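Local structure of carbonic anhydrase (Porphyridium purpureum, 1DDZ) at residues A[99-104]-A[149-154]. The protein probably catalyses the reversible hydration of carbon dioxide to hydrogencarbonate, as a zinc-dependent beta-class carbonic anhydrase. Numbering follows the deposited sequence.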
ATOM      1  N   ALA A  99       7.675   5.621  12.381  1.00  9.75           N
ATOM      2  CA  ALA A  99       8.423   6.805  11.962  1.00  8.19           C
ATOM      3  C   ALA A  99       7.623   7.903  11.291  1.00  9.80           C
ATOM      4  O   ALA A  99       8.137   8.590  10.410  1.00 10.05           O
ATOM      5  CB  ALA A  99       9.606   6.404  11.078  1.00  8.06           C
ATOM      6  N   ASN A 100       6.358   8.066  11.692  1.00 13.79           N
ATOM      7  CA  ASN A 100       5.486   9.130  11.162  1.00 10.97           C
ATOM      8  C   ASN A 100       5.601   9.392   9.652  1.00  9.37           C
ATOM      9  O   ASN A 100       5.706  10.532   9.203  1.00  7.00           O
ATOM     10  CB  ASN A 100       5.662  10.448  11.971  1.00  7.57           C
ATOM     11  CG  ASN A 100       7.141  10.832  12.204  1.00  9.66           C
ATOM     12  OD1 ASN A 100       7.751  10.420  13.185  1.00  7.80           O
ATOM     13  ND2 ASN A 100       7.697  11.619  11.309  1.00  7.00           N
ATOM     14  N   GLN A 101       5.495   8.323   8.878  1.00  7.15           N
ATOM     15  CA  GLN A 101       5.611   8.400   7.443  1.00  8.98           C
ATOM     16  C   GLN A 101       4.360   8.858   6.740  1.00 13.72           C
ATOM     17  O   GLN A 101       3.242   8.537   7.147  1.00 14.38           O
ATOM     18  CB  GLN A 101       6.015   7.037   6.881  1.00  7.00           C
ATOM     19  CG  GLN A 101       7.389   6.582   7.289  1.00 11.45           C
ATOM     20  CD  GLN A 101       8.480   7.501   6.762  1.00 11.77           C
ATOM     21  OE1 GLN A 101       9.100   8.255   7.520  1.00 17.84           O
ATOM     22  NE2 GLN A 101       8.682   7.486   5.459  1.00 14.43           N
ATOM     23  N   CYS A 102       4.579   9.570   5.645  1.00  7.87           N
ATOM     24  CA  CYS A 102       3.528  10.056   4.807  1.00  8.73           C
ATOM     25  C   CYS A 102       3.913   9.637   3.393  1.00  9.06           C
ATOM     26  O   CYS A 102       4.167  10.471   2.525  1.00 10.10           O
ATOM     27  CB  CYS A 102       3.367  11.567   4.932  1.00  8.42           C
ATOM     28  SG  CYS A 102       2.749  12.071   6.542  1.00  8.23           S
ATOM     29  N   ILE A 103       3.928   8.326   3.174  1.00 10.49           N
ATOM     30  CA  ILE A 103       4.276   7.730   1.895  1.00  8.38           C
ATOM     31  C   ILE A 103       3.216   8.076   0.849  1.00 12.68           C
ATOM     32  O   ILE A 103       2.024   7.902   1.089  1.00 16.69           O
ATOM     33  CB  ILE A 103       4.438   6.203   2.071  1.00  7.22           C
ATOM     34  CG1 ILE A 103       5.601   5.938   3.016  1.00  7.87           C
ATOM     35  CG2 ILE A 103       4.614   5.499   0.713  1.00  7.00           C
ATOM     36  CD1 ILE A 103       5.582   4.594   3.655  1.00 13.35           C
ATOM     37  N   HIS A 104       3.654   8.541  -0.315  1.00 10.41           N
ATOM     38  CA  HIS A 104       2.759   8.944  -1.392  1.00 11.93           C
ATOM     39  C   HIS A 104       1.601   8.004  -1.664  1.00 12.55           C
ATOM     40  O   HIS A 104       0.467   8.434  -1.746  1.00 16.17           O
ATOM     41  CB  HIS A 104       3.524   9.128  -2.718  1.00 14.70           C
ATOM     42  CG  HIS A 104       4.600  10.166  -2.668  1.00 18.27           C
ATOM     43  ND1 HIS A 104       5.924   9.884  -2.948  1.00 18.22           N
ATOM     44  CD2 HIS A 104       4.546  11.497  -2.438  1.00 14.92           C
ATOM     45  CE1 HIS A 104       6.628  11.002  -2.907  1.00 12.71           C
ATOM     46  NE2 HIS A 104       5.813  11.992  -2.601  1.00 19.14           N
ATOM     47  N   ASP A 149      11.661  -3.704   6.856  1.00 10.81           N
ATOM     48  CA  ASP A 149      12.762  -3.006   6.190  1.00  8.89           C
ATOM     49  C   ASP A 149      12.279  -2.333   4.907  1.00  9.94           C
ATOM     50  O   ASP A 149      12.827  -1.312   4.484  1.00 10.76           O
ATOM     51  CB  ASP A 149      13.902  -3.973   5.883  1.00 10.37           C
ATOM     52  CG  ASP A 149      15.075  -3.782   6.794  1.00 11.53           C
ATOM     53  OD1 ASP A 149      15.118  -2.768   7.526  1.00 15.04           O
ATOM     54  OD2 ASP A 149      15.973  -4.642   6.780  1.00 15.05           O
ATOM     55  N   ASN A 150      11.206  -2.873   4.320  1.00  9.41           N
ATOM     56  CA  ASN A 150      10.627  -2.311   3.094  1.00  7.00           C
ATOM     57  C   ASN A 150       9.930  -0.984   3.420  1.00  7.23           C
ATOM     58  O   ASN A 150       9.920  -0.048   2.629  1.00  7.78           O
ATOM     59  CB  ASN A 150       9.664  -3.310   2.467  1.00  8.68           C
ATOM     60  CG  ASN A 150      10.343  -4.625   2.097  1.00 11.34           C
ATOM     61  OD1 ASN A 150      11.174  -4.683   1.194  1.00 14.75           O
ATOM     62  ND2 ASN A 150       9.987  -5.689   2.800  1.00  7.00           N
ATOM     63  N   TRP A 151       9.388  -0.887   4.628  1.00 11.14           N
ATOM     64  CA  TRP A 151       8.747   0.338   5.081  1.00 11.53           C
ATOM     65  C   TRP A 151       9.887   1.340   5.308  1.00 11.03           C
ATOM     66  O   TRP A 151       9.850   2.471   4.830  1.00 12.54           O
ATOM     67  CB  TRP A 151       8.010   0.083   6.408  1.00 10.24           C
ATOM     68  CG  TRP A 151       7.257   1.274   6.936  1.00 11.50           C
ATOM     69  CD1 TRP A 151       7.662   2.135   7.915  1.00  9.29           C
ATOM     70  CD2 TRP A 151       5.960   1.726   6.514  1.00  7.49           C
ATOM     71  NE1 TRP A 151       6.699   3.094   8.127  1.00  9.12           N
ATOM     72  CE2 TRP A 151       5.644   2.865   7.284  1.00  8.94           C
ATOM     73  CE3 TRP A 151       5.034   1.271   5.560  1.00  7.73           C
ATOM     74  CZ2 TRP A 151       4.437   3.559   7.135  1.00  8.89           C
ATOM     75  CZ3 TRP A 151       3.836   1.962   5.412  1.00 11.74           C
ATOM     76  CH2 TRP A 151       3.552   3.094   6.197  1.00  9.13           C
ATOM     77  N   LEU A 152      10.915   0.893   6.027  1.00 15.10           N
ATOM     78  CA  LEU A 152      12.081   1.711   6.359  1.00 14.35           C
ATOM     79  C   LEU A 152      12.930   2.200   5.187  1.00 13.99           C
ATOM     80  O   LEU A 152      13.746   3.101   5.375  1.00 13.98           O
ATOM     81  CB  LEU A 152      12.951   1.010   7.397  1.00 13.02           C
ATOM     82  CG  LEU A 152      12.207   0.699   8.700  1.00  8.61           C
ATOM     83  CD1 LEU A 152      13.126   0.006   9.655  1.00  7.00           C
ATOM     84  CD2 LEU A 152      11.678   1.978   9.313  1.00  9.50           C
ATOM     85  N   ARG A 153      12.742   1.627   3.994  1.00 12.90           N
ATOM     86  CA  ARG A 153      13.468   2.076   2.812  1.00 11.84           C
ATOM     87  C   ARG A 153      13.123   3.529   2.521  1.00 13.79           C
ATOM     88  O   ARG A 153      13.912   4.223   1.924  1.00 13.88           O
ATOM     89  CB  ARG A 153      13.120   1.255   1.569  1.00 14.25           C
ATOM     90  CG  ARG A 153      13.752  -0.112   1.462  1.00 22.73           C
ATOM     91  CD  ARG A 153      15.229  -0.104   1.811  1.00 29.85           C
ATOM     92  NE  ARG A 153      15.433  -0.247   3.259  1.00 35.48           N
ATOM     93  CZ  ARG A 153      16.420  -0.940   3.819  1.00 35.14           C
ATOM     94  NH1 ARG A 153      17.312  -1.570   3.058  1.00 38.38           N
ATOM     95  NH2 ARG A 153      16.521  -0.993   5.144  1.00 37.51           N
ATOM     96  N   HIS A 154      11.945   3.995   2.948  1.00 10.27           N
ATOM     97  CA  HIS A 154      11.548   5.373   2.705  1.00  8.35           C
ATOM     98  C   HIS A 154      12.378   6.340   3.512  1.00  8.73           C
ATOM     99  O   HIS A 154      12.699   7.424   3.046  1.00 12.37           O
ATOM    100  CB  HIS A 154      10.056   5.577   2.984  1.00  8.71           C
ATOM    101  CG  HIS A 154       9.173   4.883   2.003  1.00  7.00           C
ATOM    102  ND1 HIS A 154       8.930   5.383   0.738  1.00  7.00           N
ATOM    103  CD2 HIS A 154       8.509   3.710   2.070  1.00  7.00           C
ATOM    104  CE1 HIS A 154       8.162   4.542   0.075  1.00  7.00           C
ATOM    105  NE2 HIS A 154       7.895   3.521   0.865  1.00  7.00           N
TER
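The indole NE1 of Trp151 hydrogen-bonds to the backbone O of Ile98, and CG of Gln101 packs 3.7 Å from that NE1. This bond helps to hold the indole against the start of the 99-104 loop. Trp151 gets there with its CG anti to the backbone N (chi1 -177°). The CD1 methyl of Ile103 sits 3.6 Å from the centroid of the six-membered ring of Trp151, 12° off the normal, a CH-pi contact. The same isoleucine side chain is wedged between two rings: its CG1 lies 3.8 Å from the centroid of the His154 imidazole, nearly on the normal, while CG2 of Ile103 reaches CE1 of His154 at 3.7 Å. Gln101 adds its CB, 3.8 Å from CZ2 of Trp151. No hydrogen bond joins the two segments; the grip is apolar and aromatic. NE2 of His154 and OG of Ser105 of the second subunit are hydrogen-bonded, and the His154 ring meets His104 of that subunit edge-to-face, making this packing part of the subunit interface. Gln101 lies about 9 Å from the zinc ion, side chain to metal. The loop, running from strand 92-97 to helix 107-119, is thus pressed between helix 147-161 and helix 172-193, while Trp151 also touches helix 361-373 of the second carbonic anhydrase half of the chain.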